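Local coordinates for protein CD180 antigen (Mus musculus, PDB 3T6Q) that may cooperate with MD-1 and TLR4 in the innate immune response of B cells to bacterial lipopolysaccharide, leading to NF-kappa-B activation, at residues L83-L93 with P104-T115. Residues are numbered along the deposited sequence; the frame is centred on the assembly and turned at random.
Sequences LDTLVLTANPL and PKALKHLFFIQT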
loop_
_atom_site.group_PDB
_atom_site.type_symbol
_atom_site.label_atom_id
_atom_site.label_comp_id
_atom_site.label_asym_id
_atom_site.label_seq_id
_atom_site.Cartn_x
_atom_site.Cartn_y
_atom_site.Cartn_z
ATOM N N LEU A 83 6.087 -11.284 -26.313
ATOM C CA LEU A 83 6.541 -10.741 -25.015
ATOM C C LEU A 83 6.872 -11.865 -24.028
ATOM O O LEU A 83 6.058 -12.768 -23.794
ATOM C CB LEU A 83 5.449 -9.865 -24.414
ATOM C CG LEU A 83 5.800 -8.459 -23.902
ATOM C CD1 LEU A 83 4.898 -8.110 -22.736
ATOM C CD2 LEU A 83 7.246 -8.171 -23.596
ATOM N N ASP A 84 8.086 -11.817 -23.488
ATOM C CA ASP A 84 8.557 -12.812 -22.507
ATOM C C ASP A 84 8.481 -12.268 -21.048
ATOM O O ASP A 84 8.035 -12.976 -20.158
ATOM C CB ASP A 84 9.996 -13.203 -22.870
ATOM C CG ASP A 84 10.554 -14.318 -21.987
ATOM O OD1 ASP A 84 9.952 -15.407 -21.923
ATOM O OD2 ASP A 84 11.617 -14.121 -21.369
ATOM N N THR A 85 8.900 -11.013 -20.844
ATOM C CA THR A 85 8.964 -10.375 -19.491
ATOM C C THR A 85 8.253 -9.044 -19.583
ATOM O O THR A 85 8.506 -8.273 -20.505
ATOM C CB THR A 85 10.435 -10.151 -19.066
ATOM O OG1 THR A 85 11.038 -11.435 -18.910
ATOM C CG2 THR A 85 10.578 -9.383 -17.691
ATOM N N LEU A 86 7.334 -8.800 -18.662
ATOM C CA LEU A 86 6.718 -7.472 -18.586
ATOM C C LEU A 86 6.885 -6.951 -17.133
ATOM O O LEU A 86 6.575 -7.669 -16.198
ATOM C CB LEU A 86 5.242 -7.624 -18.916
ATOM C CG LEU A 86 4.360 -6.357 -18.717
ATOM C CD1 LEU A 86 4.884 -5.237 -19.582
ATOM C CD2 LEU A 86 2.900 -6.718 -18.960
ATOM N N VAL A 87 7.431 -5.748 -16.968
ATOM C CA VAL A 87 7.665 -5.218 -15.604
ATOM C C VAL A 87 6.752 -4.000 -15.382
ATOM O O VAL A 87 6.937 -2.979 -16.037
ATOM C CB VAL A 87 9.111 -4.768 -15.442
ATOM C CG1 VAL A 87 9.423 -4.383 -13.980
ATOM C CG2 VAL A 87 10.106 -5.865 -15.891
ATOM N N LEU A 88 5.767 -4.127 -14.498
ATOM C CA LEU A 88 4.835 -3.005 -14.189
ATOM C C LEU A 88 5.012 -2.513 -12.750
ATOM O O LEU A 88 4.130 -1.866 -12.169
ATOM C CB LEU A 88 3.372 -3.446 -14.423
ATOM C CG LEU A 88 3.045 -3.386 -15.944
ATOM C CD1 LEU A 88 1.842 -4.290 -16.185
ATOM C CD2 LEU A 88 2.780 -1.947 -16.436
ATOM N N THR A 89 6.133 -2.892 -12.171
ATOM C CA THR A 89 6.463 -2.571 -10.790
ATOM C C THR A 89 6.351 -1.063 -10.495
ATOM O O THR A 89 6.782 -0.249 -11.304
ATOM C CB THR A 89 7.887 -3.064 -10.512
ATOM O OG1 THR A 89 7.838 -4.505 -10.530
ATOM C CG2 THR A 89 8.373 -2.589 -9.092
ATOM N N ALA A 90 5.795 -0.738 -9.326
ATOM C CA ALA A 90 5.794 0.620 -8.760
ATOM C C ALA A 90 4.937 1.623 -9.565
ATOM O O ALA A 90 5.256 2.825 -9.625
ATOM C CB ALA A 90 7.200 1.168 -8.548
ATOM N N ASN A 91 3.867 1.110 -10.181
ATOM C CA ASN A 91 2.861 1.963 -10.848
ATOM C C ASN A 91 1.595 1.998 -10.005
ATOM O O ASN A 91 1.152 0.962 -9.511
ATOM C CB ASN A 91 2.550 1.461 -12.293
ATOM C CG ASN A 91 3.661 1.769 -13.232
ATOM O OD1 ASN A 91 3.872 2.950 -13.592
ATOM N ND2 ASN A 91 4.451 0.751 -13.577
ATOM N N PRO A 92 0.998 3.185 -9.829
ATOM C CA PRO A 92 -0.179 3.247 -8.941
ATOM C C PRO A 92 -1.504 2.848 -9.635
ATOM O O PRO A 92 -2.419 3.690 -9.848
ATOM C CB PRO A 92 -0.194 4.737 -8.522
ATOM C CG PRO A 92 0.350 5.443 -9.758
ATOM C CD PRO A 92 1.470 4.529 -10.225
ATOM N N LEU A 93 -1.628 1.562 -9.956
ATOM C CA LEU A 93 -2.670 1.130 -10.888
ATOM C C LEU A 93 -4.038 1.177 -10.220
ATOM O O LEU A 93 -4.233 0.626 -9.161
ATOM C CB LEU A 93 -2.408 -0.310 -11.376
ATOM C CG LEU A 93 -1.078 -0.528 -12.104
ATOM C CD1 LEU A 93 -0.832 -2.005 -12.415
ATOM C CD2 LEU A 93 -1.083 0.300 -13.388
ATOM N N PRO A 104 0.120 -10.885 -25.247
ATOM C CA PRO A 104 1.268 -11.737 -24.849
ATOM C C PRO A 104 0.911 -13.114 -24.266
ATOM O O PRO A 104 1.119 -13.383 -23.058
ATOM C CB PRO A 104 2.002 -10.880 -23.812
ATOM C CG PRO A 104 1.006 -9.880 -23.327
ATOM C CD PRO A 104 -0.089 -9.743 -24.332
ATOM N N LYS A 105 0.399 -13.998 -25.118
ATOM C CA LYS A 105 -0.089 -15.264 -24.642
ATOM C C LYS A 105 1.060 -16.190 -24.185
ATOM O O LYS A 105 0.819 -17.058 -23.350
ATOM C CB LYS A 105 -0.991 -15.952 -25.696
ATOM C CG LYS A 105 -2.351 -15.278 -25.964
ATOM C CD LYS A 105 -3.222 -16.145 -26.888
ATOM C CE LYS A 105 -4.426 -15.473 -27.544
ATOM N NZ LYS A 105 -4.678 -14.029 -27.286
ATOM N N ALA A 106 2.279 -15.997 -24.703
ATOM C CA ALA A 106 3.466 -16.765 -24.242
ATOM C C ALA A 106 4.274 -16.046 -23.142
ATOM O O ALA A 106 5.438 -16.394 -22.902
ATOM C CB ALA A 106 4.398 -17.162 -25.401
ATOM N N LEU A 107 3.663 -15.062 -22.473
ATOM C CA LEU A 107 4.370 -14.351 -21.396
ATOM C C LEU A 107 4.921 -15.339 -20.358
ATOM O O LEU A 107 4.207 -16.243 -19.943
ATOM C CB LEU A 107 3.432 -13.388 -20.688
ATOM C CG LEU A 107 4.175 -12.345 -19.828
ATOM C CD1 LEU A 107 4.971 -11.369 -20.701
ATOM C CD2 LEU A 107 3.192 -11.672 -18.917
ATOM N N LYS A 108 6.167 -15.148 -19.930
ATOM C CA LYS A 108 6.744 -16.044 -18.908
ATOM C C LYS A 108 6.922 -15.445 -17.499
ATOM O O LYS A 108 6.676 -16.134 -16.495
ATOM C CB LYS A 108 8.020 -16.675 -19.418
ATOM C CG LYS A 108 7.738 -17.564 -20.652
ATOM C CD LYS A 108 8.607 -18.793 -20.728
ATOM C CE LYS A 108 10.082 -18.456 -20.786
ATOM N NZ LYS A 108 10.924 -19.665 -20.531
ATOM N N HIS A 109 7.261 -14.159 -17.436
ATOM C CA HIS A 109 7.595 -13.511 -16.134
ATOM C C HIS A 109 6.897 -12.171 -16.067
ATOM O O HIS A 109 7.021 -11.332 -16.969
ATOM C CB HIS A 109 9.102 -13.302 -16.054
ATOM C CG HIS A 109 9.917 -14.524 -16.499
ATOM N ND1 HIS A 109 9.956 -15.659 -15.788
ATOM C CD2 HIS A 109 10.693 -14.748 -17.649
ATOM C CE1 HIS A 109 10.751 -16.576 -16.433
ATOM N NE2 HIS A 109 11.196 -16.008 -17.570
ATOM N N LEU A 110 6.171 -11.966 -14.997
ATOM C CA LEU A 110 5.409 -10.726 -14.857
ATOM C C LEU A 110 5.743 -10.155 -13.482
ATOM O O LEU A 110 5.652 -10.888 -12.485
ATOM C CB LEU A 110 3.907 -11.010 -14.984
ATOM C CG LEU A 110 2.921 -9.863 -14.676
ATOM C CD1 LEU A 110 3.146 -8.729 -15.647
ATOM C CD2 LEU A 110 1.479 -10.319 -14.794
ATOM N N PHE A 111 6.139 -8.878 -13.448
ATOM C CA PHE A 111 6.449 -8.168 -12.175
ATOM C C PHE A 111 5.358 -7.122 -11.918
ATOM O O PHE A 111 5.102 -6.217 -12.747
ATOM C CB PHE A 111 7.807 -7.516 -12.283
ATOM C CG PHE A 111 8.941 -8.518 -12.469
ATOM C CD1 PHE A 111 9.736 -8.910 -11.383
ATOM C CD2 PHE A 111 9.137 -9.165 -13.716
ATOM C CE1 PHE A 111 10.786 -9.827 -11.544
ATOM C CE2 PHE A 111 10.161 -10.128 -13.870
ATOM C CZ PHE A 111 10.984 -10.452 -12.777
ATOM N N PHE A 112 4.696 -7.281 -10.800
ATOM C CA PHE A 112 3.589 -6.403 -10.401
ATOM C C PHE A 112 3.853 -5.918 -8.962
ATOM O O PHE A 112 2.942 -5.781 -8.161
ATOM C CB PHE A 112 2.282 -7.188 -10.478
ATOM C CG PHE A 112 1.250 -6.555 -11.354
ATOM C CD1 PHE A 112 0.174 -5.869 -10.794
ATOM C CD2 PHE A 112 1.343 -6.665 -12.745
ATOM C CE1 PHE A 112 -0.788 -5.282 -11.592
ATOM C CE2 PHE A 112 0.361 -6.092 -13.559
ATOM C CZ PHE A 112 -0.678 -5.389 -12.977
ATOM N N ILE A 113 5.119 -5.634 -8.669
ATOM C CA ILE A 113 5.554 -5.275 -7.308
ATOM C C ILE A 113 5.073 -3.853 -6.940
ATOM O O ILE A 113 5.160 -2.918 -7.737
ATOM C CB ILE A 113 7.112 -5.441 -7.212
ATOM C CG1 ILE A 113 7.503 -6.927 -7.320
ATOM C CG2 ILE A 113 7.692 -4.811 -5.929
ATOM C CD1 ILE A 113 8.968 -7.170 -7.709
ATOM N N GLN A 114 4.605 -3.683 -5.698
ATOM C CA GLN A 114 4.272 -2.356 -5.195
ATOM C C GLN A 114 3.434 -1.598 -6.241
ATOM O O GLN A 114 3.772 -0.483 -6.681
ATOM C CB GLN A 114 5.495 -1.531 -4.763
ATOM C CG GLN A 114 5.108 -0.415 -3.774
ATOM C CD GLN A 114 6.310 0.413 -3.325
ATOM O OE1 GLN A 114 6.908 1.121 -4.131
ATOM N NE2 GLN A 114 6.649 0.337 -2.033
ATOM N N THR A 115 2.322 -2.226 -6.597
ATOM C CA THR A 115 1.314 -1.625 -7.475
ATOM C C THR A 115 0.047 -1.265 -6.694
ATOM O O THR A 115 -0.992 -0.934 -7.295
ATOM C CB THR A 115 0.956 -2.594 -8.625
ATOM O OG1 THR A 115 0.708 -3.881 -8.046
ATOM C CG2 THR A 115 2.147 -2.673 -9.605
HETATM O O HOH W 1 4.046 -13.739 -25.505
HETATM O O HOH W 2 8.028 -16.012 -24.085
HETATM O O HOH W 3 -3.834 -1.144 -7.052
#
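Asp84 meets Lys108 and His109 through both backbone and side chain. Two N-H groups, Lys108 N at 2.9 Å and His109 N at 3.1 Å, grip Asp84 O where strand 109-111 begins. Asp84 CG stands anti to the backbone N (chi1 -175°), which lays Asp84 OD1 against the aliphatic chain of Lys108, 3.3 Å from Lys108 CE; Lys108 NZ goes instead to a salt bridge with Glu132. Asp84 OD2 comes up to the edge of the His109 ring, the carboxylate nearly perpendicular to it, while His109 ND1 bonds Ser133 OG. The parallel pairing of strands 85-87 and 109-111, of LRR 3 and LRR 4, illustrates how leucine-rich repeats stack in the solenoid of this member of the Toll-like receptor family, turning Leu86 and Leu110 to the buried side and Thr85, Val87 and Phe111 to the other. Phe111 N donates almost straight to Leu86 O (170°), and the edge of its ring also nears that oxygen. Thr85 CG2 approaches the ring obliquely, 3.9 Å from Phe111 CE2, while Tyr135 of the following strand stacks on it. Past the strands, Thr115 sets CG2 3.3 Å from Leu88 O, and its OG1, held between backbone N and carbonyl carbon (chi1 48°), donates back to Phe112 O at 2.9 Å.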